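Local coordinates for protein DNA polymerase III subunit beta (Deinococcus radiodurans, PDB 4TRT) that probably tethers DNA polymerases and other proteins to DNA as a ring-shaped homodimeric sliding clamp, giving replication its processivity, at residues R135-V140 / D197-V202; K157-G162 / R166-D171; V175-F180 / P236-V241; P341-A346 / G352-M357. One frame throughout, in Å; residues are numbered along the deposited sequence.

Contact 1: residues R135-V140 / D197-V202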
loop_
_atom_site.group_PDB
_atom_site.type_symbol
_atom_site.label_atom_id
_atom_site.label_comp_id
_atom_site.label_asym_id
_atom_site.label_seq_id
_atom_site.Cartn_x
_atom_site.Cartn_y
_atom_site.Cartn_z
ATOM N N ARG A 135 4.811 23.563 -2.658
ATOM C CA ARG A 135 4.498 23.141 -4.031
ATOM C C ARG A 135 5.695 23.420 -4.967
ATOM O O ARG A 135 5.982 22.614 -5.835
ATOM C CB ARG A 135 3.153 23.729 -4.516
ATOM C CG ARG A 135 1.956 22.802 -4.259
ATOM C CD ARG A 135 0.595 23.404 -4.579
ATOM N NE ARG A 135 -0.005 24.031 -3.396
ATOM C CZ ARG A 135 0.088 25.319 -3.048
ATOM N NH1 ARG A 135 0.759 26.187 -3.790
ATOM N NH2 ARG A 135 -0.509 25.745 -1.935
ATOM N N ALA A 136 6.440 24.505 -4.740
ATOM C CA ALA A 136 7.665 24.762 -5.499
ATOM C C ALA A 136 8.706 23.672 -5.243
ATOM O O ALA A 136 9.246 23.097 -6.186
ATOM C CB ALA A 136 8.234 26.141 -5.196
ATOM N N PHE A 137 8.966 23.370 -3.976
ATOM C CA PHE A 137 9.848 22.250 -3.608
ATOM C C PHE A 137 9.459 20.947 -4.289
ATOM O O PHE A 137 10.310 20.256 -4.855
ATOM C CB PHE A 137 9.846 21.997 -2.093
ATOM C CG PHE A 137 10.728 22.921 -1.293
ATOM C CD1 PHE A 137 11.868 23.513 -1.830
ATOM C CD2 PHE A 137 10.441 23.140 0.052
ATOM C CE1 PHE A 137 12.667 24.337 -1.050
ATOM C CE2 PHE A 137 11.240 23.953 0.829
ATOM C CZ PHE A 137 12.345 24.562 0.278
ATOM N N SER A 138 8.173 20.613 -4.236
ATOM C CA SER A 138 7.670 19.350 -4.787
ATOM C C SER A 138 7.803 19.289 -6.309
ATOM O O SER A 138 7.895 18.208 -6.872
ATOM C CB SER A 138 6.197 19.149 -4.430
ATOM O OG SER A 138 6.049 18.897 -3.056
ATOM N N SER A 139 7.793 20.454 -6.956
ATOM C CA SER A 139 7.909 20.545 -8.405
ATOM C C SER A 139 9.335 20.328 -8.899
ATOM O O SER A 139 9.507 19.908 -10.048
ATOM C CB SER A 139 7.416 21.906 -8.898
ATOM O OG SER A 139 6.041 22.037 -8.588
ATOM N N VAL A 140 10.350 20.637 -8.074
ATOM C CA VAL A 140 11.761 20.563 -8.535
ATOM C C VAL A 140 12.618 19.489 -7.892
ATOM O O VAL A 140 13.663 19.158 -8.428
ATOM C CB VAL A 140 12.473 21.920 -8.421
ATOM C CG1 VAL A 140 11.615 22.996 -9.091
ATOM C CG2 VAL A 140 12.815 22.241 -6.956
ATOM N N ASP A 197 12.539 17.091 1.595
ATOM C CA ASP A 197 11.494 16.076 1.765
ATOM C C ASP A 197 10.777 16.222 3.108
ATOM O O ASP A 197 9.554 16.099 3.183
ATOM C CB ASP A 197 12.065 14.666 1.675
ATOM C CG ASP A 197 12.592 14.331 0.301
ATOM O OD1 ASP A 197 12.094 14.893 -0.694
ATOM O OD2 ASP A 197 13.519 13.505 0.216
ATOM N N GLU A 198 11.549 16.493 4.162
ATOM C CA GLU A 198 10.980 16.680 5.487
ATOM C C GLU A 198 10.174 17.970 5.529
ATOM O O GLU A 198 9.125 18.010 6.160
ATOM C CB GLU A 198 12.071 16.710 6.566
ATOM C CG GLU A 198 12.929 15.454 6.644
ATOM C CD GLU A 198 12.137 14.175 6.857
ATOM O OE1 GLU A 198 10.981 14.212 7.352
ATOM O OE2 GLU A 198 12.678 13.104 6.503
ATOM N N LEU A 199 10.679 19.015 4.863
ATOM C CA LEU A 199 10.010 20.305 4.835
ATOM C C LEU A 199 8.653 20.181 4.158
ATOM O O LEU A 199 7.665 20.695 4.659
ATOM C CB LEU A 199 10.864 21.375 4.153
ATOM C CG LEU A 199 11.884 22.098 5.026
ATOM C CD1 LEU A 199 12.841 22.943 4.191
ATOM C CD2 LEU A 199 11.168 22.947 6.071
ATOM N N ILE A 200 8.618 19.475 3.035
ATOM C CA ILE A 200 7.378 19.226 2.321
ATOM C C ILE A 200 6.334 18.574 3.231
ATOM O O ILE A 200 5.161 18.912 3.163
ATOM C CB ILE A 200 7.613 18.370 1.053
ATOM C CG1 ILE A 200 8.376 19.175 0.011
ATOM C CG2 ILE A 200 6.291 17.874 0.453
ATOM C CD1 ILE A 200 8.921 18.321 -1.114
ATOM N N ARG A 201 6.763 17.664 4.091
ATOM C CA ARG A 201 5.829 16.974 4.970
ATOM C C ARG A 201 5.236 17.860 6.067
ATOM O O ARG A 201 4.164 17.556 6.571
ATOM C CB ARG A 201 6.500 15.746 5.564
ATOM C CG ARG A 201 6.715 14.681 4.492
ATOM C CD ARG A 201 7.614 13.539 4.926
ATOM N NE ARG A 201 7.854 12.626 3.813
ATOM C CZ ARG A 201 7.024 11.649 3.457
ATOM N NH1 ARG A 201 5.905 11.456 4.133
ATOM N NH2 ARG A 201 7.315 10.866 2.427
ATOM N N VAL A 202 5.903 18.962 6.415
ATOM C CA VAL A 202 5.402 19.850 7.496
ATOM C C VAL A 202 4.829 21.201 7.046
ATOM O O VAL A 202 4.066 21.817 7.783
ATOM C CB VAL A 202 6.460 20.099 8.601
ATOM C CG1 VAL A 202 6.959 18.787 9.205
ATOM C CG2 VAL A 202 7.609 20.936 8.099
#
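With CG1 anti to the carbonyl carbon (chi1 -69°) and CD1 extended beyond it, I200 sends its longer branch from helix 193-202 toward the root of F137, whose CG stands beside the backbone N (chi1 -80°), a setting that carries the ring past I200 to L199. I200 CG1 lies 3.8 Å from F137 CB, and I200 CD1 comes within 3.9 Å of that same carbon. From the next residue of helix 130-140, S138 OG lies 3.5 Å from I200 CD1 and 3.7 Å from I200 CG2, so the hydroxyl rests against both methyl ends. These are van der Waals contacts; S138 OG finds its polar partner in its own helix, at the carbonyl of S134. Farther out, F137 CE2 meets L199 CD1 at 3.9 Å, the leucine branch coming obliquely to the ring. With an alanine in place of I200, F137 CB and S138 OG would probably lose their apolar cover, and a gap would open between the helices. The segment axes approach to 9.7 Å and run roughly antiparallel (140°), and few side chains meet where they cross. Both helices belong to the central domain, which, as in other beta clamps, pairs helices on the inner side of the ring against outer sheets. Helix 130-140 is backed by strands 164-170 and 175-181, where V167 touches A136, F137 and V140, while L199 and V202 of helix 193-202 pack on M226 of strand 224-229 and V202 also meets L17 of helix 8-21.

Contact 2: residues K157-G162 / R166-D171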
loop_
_atom_site.group_PDB
_atom_site.type_symbol
_atom_site.label_atom_id
_atom_site.label_comp_id
_atom_site.label_asym_id
_atom_site.label_seq_id
_atom_site.Cartn_x
_atom_site.Cartn_y
_atom_site.Cartn_z
ATOM N N LYS A 157 18.482 24.820 -4.617
ATOM C CA LYS A 157 18.804 26.229 -4.454
ATOM C C LYS A 157 17.519 27.025 -4.257
ATOM O O LYS A 157 16.547 26.789 -4.946
ATOM C CB LYS A 157 19.536 26.790 -5.671
ATOM C CG LYS A 157 20.167 28.167 -5.424
ATOM C CD LYS A 157 20.519 28.846 -6.731
ATOM C CE LYS A 157 21.352 30.114 -6.568
ATOM N NZ LYS A 157 21.429 30.818 -7.875
ATOM N N LEU A 158 17.537 27.956 -3.305
ATOM C CA LEU A 158 16.488 28.963 -3.179
ATOM C C LEU A 158 17.087 30.332 -3.506
ATOM O O LEU A 158 18.102 30.718 -2.927
ATOM C CB LEU A 158 15.919 28.952 -1.761
ATOM C CG LEU A 158 14.849 30.024 -1.486
ATOM C CD1 LEU A 158 13.607 29.713 -2.306
ATOM C CD2 LEU A 158 14.483 30.098 -0.014
ATOM N N GLU A 159 16.468 31.046 -4.442
ATOM C CA GLU A 159 16.877 32.391 -4.847
ATOM C C GLU A 159 15.781 33.379 -4.506
ATOM O O GLU A 159 14.601 33.078 -4.721
ATOM C CB GLU A 159 17.022 32.477 -6.366
ATOM C CG GLU A 159 18.146 31.699 -6.989
ATOM C CD GLU A 159 18.120 31.759 -8.508
ATOM O OE1 GLU A 159 17.341 32.537 -9.088
ATOM O OE2 GLU A 159 18.891 31.015 -9.140
ATOM N N HIS A 160 16.158 34.561 -4.022
ATOM C CA HIS A 160 15.203 35.660 -3.834
ATOM C C HIS A 160 15.371 36.732 -4.884
ATOM O O HIS A 160 16.496 37.084 -5.248
ATOM C CB HIS A 160 15.325 36.251 -2.440
ATOM C CG HIS A 160 14.670 35.409 -1.379
ATOM N ND1 HIS A 160 15.318 34.425 -0.724
ATOM C CD2 HIS A 160 13.371 35.424 -0.884
ATOM C CE1 HIS A 160 14.475 33.852 0.154
ATOM N NE2 HIS A 160 13.285 34.467 0.053
ATOM N N HIS A 161 14.242 37.234 -5.387
ATOM C CA HIS A 161 14.214 38.290 -6.413
ATOM C C HIS A 161 13.113 39.273 -6.110
ATOM O O HIS A 161 12.193 39.443 -6.913
ATOM C CB HIS A 161 13.967 37.714 -7.816
ATOM C CG HIS A 161 14.930 36.626 -8.232
ATOM N ND1 HIS A 161 16.067 36.885 -8.911
ATOM C CD2 HIS A 161 14.868 35.238 -8.080
ATOM C CE1 HIS A 161 16.714 35.722 -9.160
ATOM N NE2 HIS A 161 15.976 34.718 -8.658
ATOM N N GLY A 162 13.170 39.899 -4.938
ATOM C CA GLY A 162 12.255 40.996 -4.617
ATOM C C GLY A 162 10.812 40.572 -4.378
ATOM O O GLY A 162 10.460 40.122 -3.293
ATOM N N ARG A 166 12.581 31.735 -6.263
ATOM C CA ARG A 166 12.736 30.628 -7.194
ATOM C C ARG A 166 13.452 29.481 -6.512
ATOM O O ARG A 166 14.404 29.703 -5.754
ATOM C CB ARG A 166 13.559 31.091 -8.398
ATOM C CG ARG A 166 14.065 29.970 -9.285
ATOM C CD ARG A 166 14.834 30.524 -10.467
ATOM N NE ARG A 166 13.938 31.070 -11.458
ATOM C CZ ARG A 166 14.274 31.352 -12.707
ATOM N NH1 ARG A 166 15.520 31.172 -13.137
ATOM N NH2 ARG A 166 13.355 31.821 -13.530
ATOM N N VAL A 167 12.999 28.254 -6.771
ATOM C CA VAL A 167 13.773 27.073 -6.382
ATOM C C VAL A 167 14.259 26.359 -7.624
ATOM O O VAL A 167 13.567 26.331 -8.637
ATOM C CB VAL A 167 13.005 26.074 -5.487
ATOM C CG1 VAL A 167 12.874 26.624 -4.070
ATOM C CG2 VAL A 167 11.660 25.714 -6.107
ATOM N N VAL A 168 15.461 25.795 -7.528
ATOM C CA VAL A 168 16.113 25.148 -8.657
ATOM C C VAL A 168 16.817 23.879 -8.181
ATOM O O VAL A 168 17.492 23.882 -7.141
ATOM C CB VAL A 168 17.164 26.076 -9.313
ATOM C CG1 VAL A 168 17.681 25.493 -10.632
ATOM C CG2 VAL A 168 16.606 27.474 -9.537
ATOM N N ALA A 169 16.659 22.801 -8.951
ATOM C CA ALA A 169 17.433 21.589 -8.749
ATOM C C ALA A 169 18.001 21.112 -10.079
ATOM O O ALA A 169 17.439 21.398 -11.151
ATOM C CB ALA A 169 16.548 20.527 -8.131
ATOM N N SER A 170 19.115 20.380 -10.005
ATOM C CA SER A 170 19.797 19.914 -11.183
ATOM C C SER A 170 20.815 18.830 -10.853
ATOM O O SER A 170 21.283 18.716 -9.722
ATOM C CB SER A 170 20.509 21.091 -11.871
ATOM O OG SER A 170 21.165 20.679 -13.050
ATOM N N ASP A 171 21.139 18.035 -11.864
ATOM C CA ASP A 171 22.298 17.128 -11.817
ATOM C C ASP A 171 23.402 17.585 -12.779
ATOM O O ASP A 171 24.267 16.804 -13.119
ATOM C CB ASP A 171 21.863 15.703 -12.168
ATOM C CG ASP A 171 21.227 15.590 -13.566
ATOM O OD1 ASP A 171 21.417 16.471 -14.435
ATOM O OD2 ASP A 171 20.506 14.607 -13.785
#
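K157 and E159 are joined to V168 and R166 by backbone hydrogen bonds in both directions, forming two hydrogen-bonded antiparallel pairs. K157 N reaches V168 O at 2.9 Å, and E159 N meets R166 O at 2.8 Å in a nearly straight bond (172°). Between them, L158 and V167 form a non-hydrogen-bonded pair, where the CA-H groups of L158 and V167 also approach carbonyl oxygens of the facing strand. The apolar contact belongs to this pair: L158 CD1 touches V167 CG1 at 3.6 Å, the two side chains crossing at a slant. Charged and polar groups gather on the other face, around the E159 carboxylate. The extended chain of K157 brings NZ to 2.8 Å from E159 OE2, a salt bridge approached from above the carboxylate plane. H161 NE2 donates to the anti lone pair of E159 OE1 at 2.6 Å, with the oxygen in the imidazole plane. R166 runs alongside E159, with its CD 3.5 Å from E159 OE1, and bends at chi3 (-76°). E159 OE1 lies 4.4 Å from R166 NE and well out of the guanidinium plane, so the charges probably attract without a bond; R166 NE pairs with D179, and R166 NH1 bonds to Y238 OH. The same tyrosine hydroxyl is bonded to E159 OE2, giving this oxygen two partners. Strands 155-161 and 164-170 thus form a tight beta hairpin in the large antiparallel sheet of the beta-clamp fold, with one face turned to helix 130-140 and the other carrying a charge cluster.

Contact 3: residues V175-F180 / P236-V241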
loop_
_atom_site.group_PDB
_atom_site.type_symbol
_atom_site.label_atom_id
_atom_site.label_comp_id
_atom_site.label_asym_id
_atom_site.label_seq_id
_atom_site.Cartn_x
_atom_site.Cartn_y
_atom_site.Cartn_z
ATOM N N VAL A 175 17.396 20.084 -15.395
ATOM C CA VAL A 175 17.149 21.178 -14.482
ATOM C C VAL A 175 15.645 21.253 -14.246
ATOM O O VAL A 175 14.847 21.035 -15.173
ATOM C CB VAL A 175 17.600 22.538 -15.084
ATOM C CG1 VAL A 175 17.594 23.599 -13.993
ATOM C CG2 VAL A 175 18.980 22.433 -15.737
ATOM N N ALA A 176 15.262 21.567 -13.016
ATOM C CA ALA A 176 13.869 21.852 -12.679
ATOM C C ALA A 176 13.856 23.173 -11.926
ATOM O O ALA A 176 14.669 23.377 -11.021
ATOM C CB ALA A 176 13.289 20.746 -11.821
ATOM N N ILE A 177 12.931 24.046 -12.321
ATOM C CA ILE A 177 12.793 25.401 -11.786
ATOM C C ILE A 177 11.331 25.668 -11.491
ATOM O O ILE A 177 10.454 25.302 -12.278
ATOM C CB ILE A 177 13.257 26.440 -12.833
ATOM C CG1 ILE A 177 14.740 26.252 -13.172
ATOM C CG2 ILE A 177 12.972 27.885 -12.384
ATOM C CD1 ILE A 177 15.151 26.998 -14.418
ATOM N N ARG A 178 11.049 26.277 -10.339
ATOM C CA ARG A 178 9.742 26.861 -10.111
ATOM C C ARG A 178 9.869 28.222 -9.432
ATOM O O ARG A 178 10.523 28.339 -8.394
ATOM C CB ARG A 178 8.850 25.940 -9.287
ATOM C CG ARG A 178 7.406 26.445 -9.236
ATOM C CD ARG A 178 6.386 25.332 -9.360
ATOM N NE ARG A 178 5.055 25.868 -9.630
ATOM C CZ ARG A 178 3.970 25.128 -9.831
ATOM N NH1 ARG A 178 4.039 23.804 -9.816
ATOM N NH2 ARG A 178 2.809 25.723 -10.072
ATOM N N ASP A 179 9.267 29.230 -10.054
ATOM C CA ASP A 179 9.148 30.592 -9.515
ATOM C C ASP A 179 7.864 30.671 -8.725
ATOM O O ASP A 179 6.860 30.077 -9.123
ATOM C CB ASP A 179 9.093 31.628 -10.651
ATOM C CG ASP A 179 10.432 31.818 -11.339
ATOM O OD1 ASP A 179 11.454 31.969 -10.636
ATOM O OD2 ASP A 179 10.488 31.794 -12.583
ATOM N N PHE A 180 7.892 31.398 -7.610
ATOM C CA PHE A 180 6.713 31.566 -6.774
ATOM C C PHE A 180 6.725 32.923 -6.034
ATOM O O PHE A 180 7.788 33.509 -5.848
ATOM C CB PHE A 180 6.611 30.384 -5.798
ATOM C CG PHE A 180 7.783 30.252 -4.859
ATOM C CD1 PHE A 180 8.955 29.639 -5.266
ATOM C CD2 PHE A 180 7.701 30.724 -3.552
ATOM C CE1 PHE A 180 10.035 29.515 -4.402
ATOM C CE2 PHE A 180 8.778 30.602 -2.677
ATOM C CZ PHE A 180 9.945 29.993 -3.102
ATOM N N PRO A 236 25.792 26.074 -9.135
ATOM C CA PRO A 236 26.375 26.419 -10.434
ATOM C C PRO A 236 25.443 27.229 -11.336
ATOM O O PRO A 236 24.243 27.324 -11.072
ATOM C CB PRO A 236 26.675 25.048 -11.058
ATOM C CG PRO A 236 26.708 24.091 -9.900
ATOM C CD PRO A 236 25.649 24.613 -8.983
ATOM N N ASP A 237 25.996 27.803 -12.392
ATOM C CA ASP A 237 25.216 28.617 -13.323
ATOM C C ASP A 237 24.368 27.721 -14.240
ATOM O O ASP A 237 24.768 27.391 -15.348
ATOM C CB ASP A 237 26.139 29.537 -14.131
ATOM C CG ASP A 237 25.371 30.539 -14.998
ATOM O OD1 ASP A 237 24.134 30.602 -14.899
ATOM O OD2 ASP A 237 26.007 31.267 -15.795
ATOM N N TYR A 238 23.197 27.337 -13.750
ATOM C CA TYR A 238 22.238 26.509 -14.506
ATOM C C TYR A 238 21.689 27.197 -15.768
ATOM O O TYR A 238 21.238 26.506 -16.682
ATOM C CB TYR A 238 21.074 26.049 -13.601
ATOM C CG TYR A 238 20.264 27.189 -13.033
ATOM C CD1 TYR A 238 19.197 27.726 -13.736
ATOM C CD2 TYR A 238 20.576 27.737 -11.797
ATOM C CE1 TYR A 238 18.465 28.785 -13.241
ATOM C CE2 TYR A 238 19.838 28.789 -11.281
ATOM C CZ TYR A 238 18.792 29.316 -12.006
ATOM O OH TYR A 238 18.072 30.381 -11.527
ATOM N N GLU A 239 21.727 28.538 -15.827
ATOM C CA GLU A 239 21.279 29.274 -17.018
ATOM C C GLU A 239 22.003 28.813 -18.262
ATOM O O GLU A 239 21.414 28.786 -19.342
ATOM C CB GLU A 239 21.511 30.787 -16.897
ATOM C CG GLU A 239 20.554 31.510 -15.970
ATOM C CD GLU A 239 19.111 31.459 -16.441
ATOM O OE1 GLU A 239 18.869 31.310 -17.662
ATOM O OE2 GLU A 239 18.223 31.569 -15.576
ATOM N N ARG A 240 23.282 28.473 -18.106
ATOM C CA ARG A 240 24.124 28.070 -19.231
ATOM C C ARG A 240 23.631 26.802 -19.921
ATOM O O ARG A 240 23.912 26.616 -21.089
ATOM C CB ARG A 240 25.597 27.839 -18.799
ATOM C CG ARG A 240 26.360 29.049 -18.270
ATOM C CD ARG A 240 27.870 28.798 -18.265
ATOM N NE ARG A 240 28.489 28.973 -19.587
ATOM C CZ ARG A 240 29.773 28.732 -19.853
ATOM N NH1 ARG A 240 30.579 28.266 -18.900
ATOM N NH2 ARG A 240 30.259 28.943 -21.079
ATOM N N VAL A 241 22.921 25.930 -19.206
ATOM C CA VAL A 241 22.447 24.670 -19.803
ATOM C C VAL A 241 20.982 24.732 -20.271
ATOM O O VAL A 241 20.449 23.728 -20.773
ATOM C CB VAL A 241 22.661 23.460 -18.851
ATOM C CG1 VAL A 241 24.141 23.309 -18.484
ATOM C CG2 VAL A 241 21.797 23.559 -17.594
#
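Y238 approaches V175 and I177, its phenol lying along strand 175-181 in the strand's N-to-C direction. Its chi1 of 61° sets CG between the backbone N and the carbonyl carbon, the crowded position, and this turns the ring toward the strand. At the base of the side chain, Y238 CB lies 4.3 Å from V175 CG1, a loose apolar contact. Along the near side of the ring, Y238 CD1 is 4.2 Å from I177 CD1, and CE1 comes closer, 3.9 Å from that same methyl, which reaches the ring obliquely. At the tip, OH leaves the apolar patch for its hydrogen bonds with E159 and R166, so a buried hydroxyl is satisfied while the ring stays among aliphatic neighbours. The second point of contact is methyl against methyl: V175 CG2 touches V241 CG2 at 3.6 Å, three residues further along a short 3-10 turn that V241 N closes onto Y238 O. V175 therefore lies against both ends of that turn. In relatives, the groove between the central and C-terminal domains that receives clamp-binding peptides lies in this region, and V175 and V241 probably border it. The contact secures the connection from strand 224-229 to strand 248-253 against strand 175-181, which is flanked by strands 164-170 and 353-357, with V168 adding to the cover of Y238 and helix 130-140 packing on A176, R178 and F180.

Contact 4: residues P341-A346 / G352-M357. Unlike the reference sequence in segment 352-357: G352 (reference Arg), Y353 (reference Val), M354 (reference Tyr), A355 (reference Gly), V356 (reference Gly), M357 (reference His).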
loop_
_atom_site.group_PDB
_atom_site.type_symbol
_atom_site.label_atom_id
_atom_site.label_comp_id
_atom_site.label_asym_id
_atom_site.label_seq_id
_atom_site.Cartn_x
_atom_site.Cartn_y
_atom_site.Cartn_z
ATOM N N PRO A 341 19.321 20.169 -25.789
ATOM C CA PRO A 341 18.315 20.088 -24.724
ATOM C C PRO A 341 16.937 20.663 -25.106
ATOM O O PRO A 341 16.808 21.456 -26.053
ATOM C CB PRO A 341 18.965 20.857 -23.564
ATOM C CG PRO A 341 20.446 20.799 -23.841
ATOM C CD PRO A 341 20.543 20.873 -25.341
ATOM N N ALA A 342 15.929 20.213 -24.381
ATOM C CA ALA A 342 14.544 20.621 -24.576
ATOM C C ALA A 342 13.991 21.239 -23.303
ATOM O O ALA A 342 14.483 20.959 -22.213
ATOM C CB ALA A 342 13.704 19.417 -24.969
ATOM N N ILE A 343 12.946 22.055 -23.443
ATOM C CA ILE A 343 12.229 22.616 -22.293
ATOM C C ILE A 343 10.802 22.065 -22.315
ATOM O O ILE A 343 10.150 22.081 -23.362
ATOM C CB ILE A 343 12.204 24.158 -22.328
ATOM C CG1 ILE A 343 13.621 24.737 -22.226
ATOM C CG2 ILE A 343 11.342 24.717 -21.208
ATOM C CD1 ILE A 343 13.674 26.223 -22.550
ATOM N N PHE A 344 10.346 21.538 -21.171
ATOM C CA PHE A 344 8.957 21.155 -20.971
ATOM C C PHE A 344 8.356 22.101 -19.931
ATOM O O PHE A 344 8.951 22.354 -18.884
ATOM C CB PHE A 344 8.805 19.712 -20.468
ATOM C CG PHE A 344 9.378 18.648 -21.374
ATOM C CD1 PHE A 344 9.794 18.918 -22.670
ATOM C CD2 PHE A 344 9.418 17.330 -20.925
ATOM C CE1 PHE A 344 10.301 17.919 -23.467
ATOM C CE2 PHE A 344 9.896 16.314 -21.725
ATOM C CZ PHE A 344 10.360 16.612 -22.996
ATOM N N ARG A 345 7.189 22.656 -20.236
ATOM C CA ARG A 345 6.502 23.560 -19.320
ATOM C C ARG A 345 4.992 23.564 -19.594
ATOM O O ARG A 345 4.542 22.947 -20.563
ATOM C CB ARG A 345 7.092 24.964 -19.438
ATOM C CG ARG A 345 6.990 25.577 -20.816
ATOM C CD ARG A 345 7.636 26.949 -20.904
ATOM N NE ARG A 345 7.057 27.648 -22.037
ATOM C CZ ARG A 345 7.312 28.897 -22.383
ATOM N NH1 ARG A 345 8.182 29.637 -21.701
ATOM N NH2 ARG A 345 6.678 29.414 -23.430
ATOM N N ALA A 346 4.219 24.225 -18.730
ATOM C CA ALA A 346 2.796 24.504 -19.022
ATOM C C ALA A 346 2.702 25.633 -20.047
ATOM O O ALA A 346 3.655 26.387 -20.229
ATOM C CB ALA A 346 2.024 24.855 -17.753
ATOM N N GLY A 352 4.759 29.121 -13.273
ATOM C CA GLY A 352 6.139 29.380 -12.935
ATOM C C GLY A 352 7.088 28.195 -13.063
ATOM O O GLY A 352 8.255 28.318 -12.691
ATOM N N TYR A 353 6.608 27.067 -13.588
ATOM C CA TYR A 353 7.415 25.819 -13.654
ATOM C C TYR A 353 8.080 25.611 -14.988
ATOM O O TYR A 353 7.503 25.891 -16.008
ATOM C CB TYR A 353 6.567 24.581 -13.350
ATOM C CG TYR A 353 7.293 23.255 -13.551
ATOM C CD1 TYR A 353 8.231 22.795 -12.627
ATOM C CD2 TYR A 353 7.053 22.472 -14.670
ATOM C CE1 TYR A 353 8.883 21.577 -12.814
ATOM C CE2 TYR A 353 7.703 21.255 -14.864
ATOM C CZ TYR A 353 8.620 20.820 -13.933
ATOM O OH TYR A 353 9.253 19.613 -14.118
ATOM N N MET A 354 9.294 25.060 -14.975
ATOM C CA MET A 354 10.002 24.744 -16.200
ATOM C C MET A 354 10.970 23.589 -15.928
ATOM O O MET A 354 11.643 23.586 -14.899
ATOM C CB MET A 354 10.769 25.993 -16.609
ATOM C CG MET A 354 11.606 25.908 -17.858
ATOM S SD MET A 354 12.720 27.335 -17.895
ATOM C CE MET A 354 11.713 28.631 -17.203
ATOM N N ALA A 355 11.020 22.645 -16.853
ATOM C CA ALA A 355 11.971 21.534 -16.812
ATOM C C ALA A 355 12.870 21.634 -18.042
ATOM O O ALA A 355 12.389 21.895 -19.144
ATOM C CB ALA A 355 11.250 20.194 -16.819
ATOM N N VAL A 356 14.170 21.423 -17.844
ATOM C CA VAL A 356 15.099 21.267 -18.945
ATOM C C VAL A 356 15.522 19.810 -18.966
ATOM O O VAL A 356 15.931 19.256 -17.933
ATOM C CB VAL A 356 16.338 22.172 -18.800
ATOM C CG1 VAL A 356 17.342 21.922 -19.938
ATOM C CG2 VAL A 356 15.915 23.632 -18.753
ATOM N N MET A 357 15.390 19.206 -20.139
ATOM C CA MET A 357 15.714 17.806 -20.377
ATOM C C MET A 357 16.840 17.704 -21.383
ATOM O O MET A 357 16.824 18.413 -22.387
ATOM C CB MET A 357 14.516 17.132 -21.036
ATOM C CG MET A 357 13.363 16.825 -20.107
ATOM S SD MET A 357 13.299 15.108 -19.584
ATOM C CE MET A 357 14.170 14.135 -20.817
HETATM O O HOH W 1 4.978 25.916 -16.692
#
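A342 and F344 pair with M357 and A355 in regular antiparallel fashion, each couple closed by two backbone hydrogen bonds such as A342 N to M357 O (2.8 Å) and F344 N to A355 O (2.9 Å). On one face, M357 folds over F344: chi1 (-76°) puts CG over the ring, 4.2 Å from its centroid, as a CH-pi contact, and the bend at chi2 (-101°) carries SD to an oblique position 5.0 Å from that centroid in a Met-aromatic contact. An alanine at F344 would probably remove the ring face under M357 CG and open a gap beside the thioether, leaving it less restrained. On the other face, I343 CG2 meets M354 CG at 3.6 Å, crossing at a slant. At the end of the hairpin away from its loop, P341 CB comes to 4.1 Å from V356 CG1. Toward the hairpin loop a water bridges the strands, accepting from A346 N at 2.8 Å and donating to Y353 O at 2.6 Å. The hairpin continues the sheet on both sides, through strand 330-335 beside 342-346 and strand 175-181 beside 353-357; helix 317-324 covers F344, A355 and M357, and R345 reaches back to a salt bridge with E332.

How the contacts relate
Contacts 2, 3 and 4 all reach one long sheet that runs from the central into the C-terminal domain, while contact 1 pairs two helices, the first of them packed on that sheet. Contacts 3 and 4 are buried; contacts 1 and 2 are only partly so. Contacts 2 and 4 are hairpins held by backbone hydrogen bonds, but contact 2 adds a charge cluster where contact 4 adds thioether and aromatic packing. Contacts 1 and 3 are van der Waals packing, wholly apolar only in contact 3, since a serine hydroxyl joins contact 1. Strand 175-181 links the set: D179 bridges to R166, the backbones of V175 and I177 hydrogen-bond to those of V356 and M354, and R178 bonds to S139.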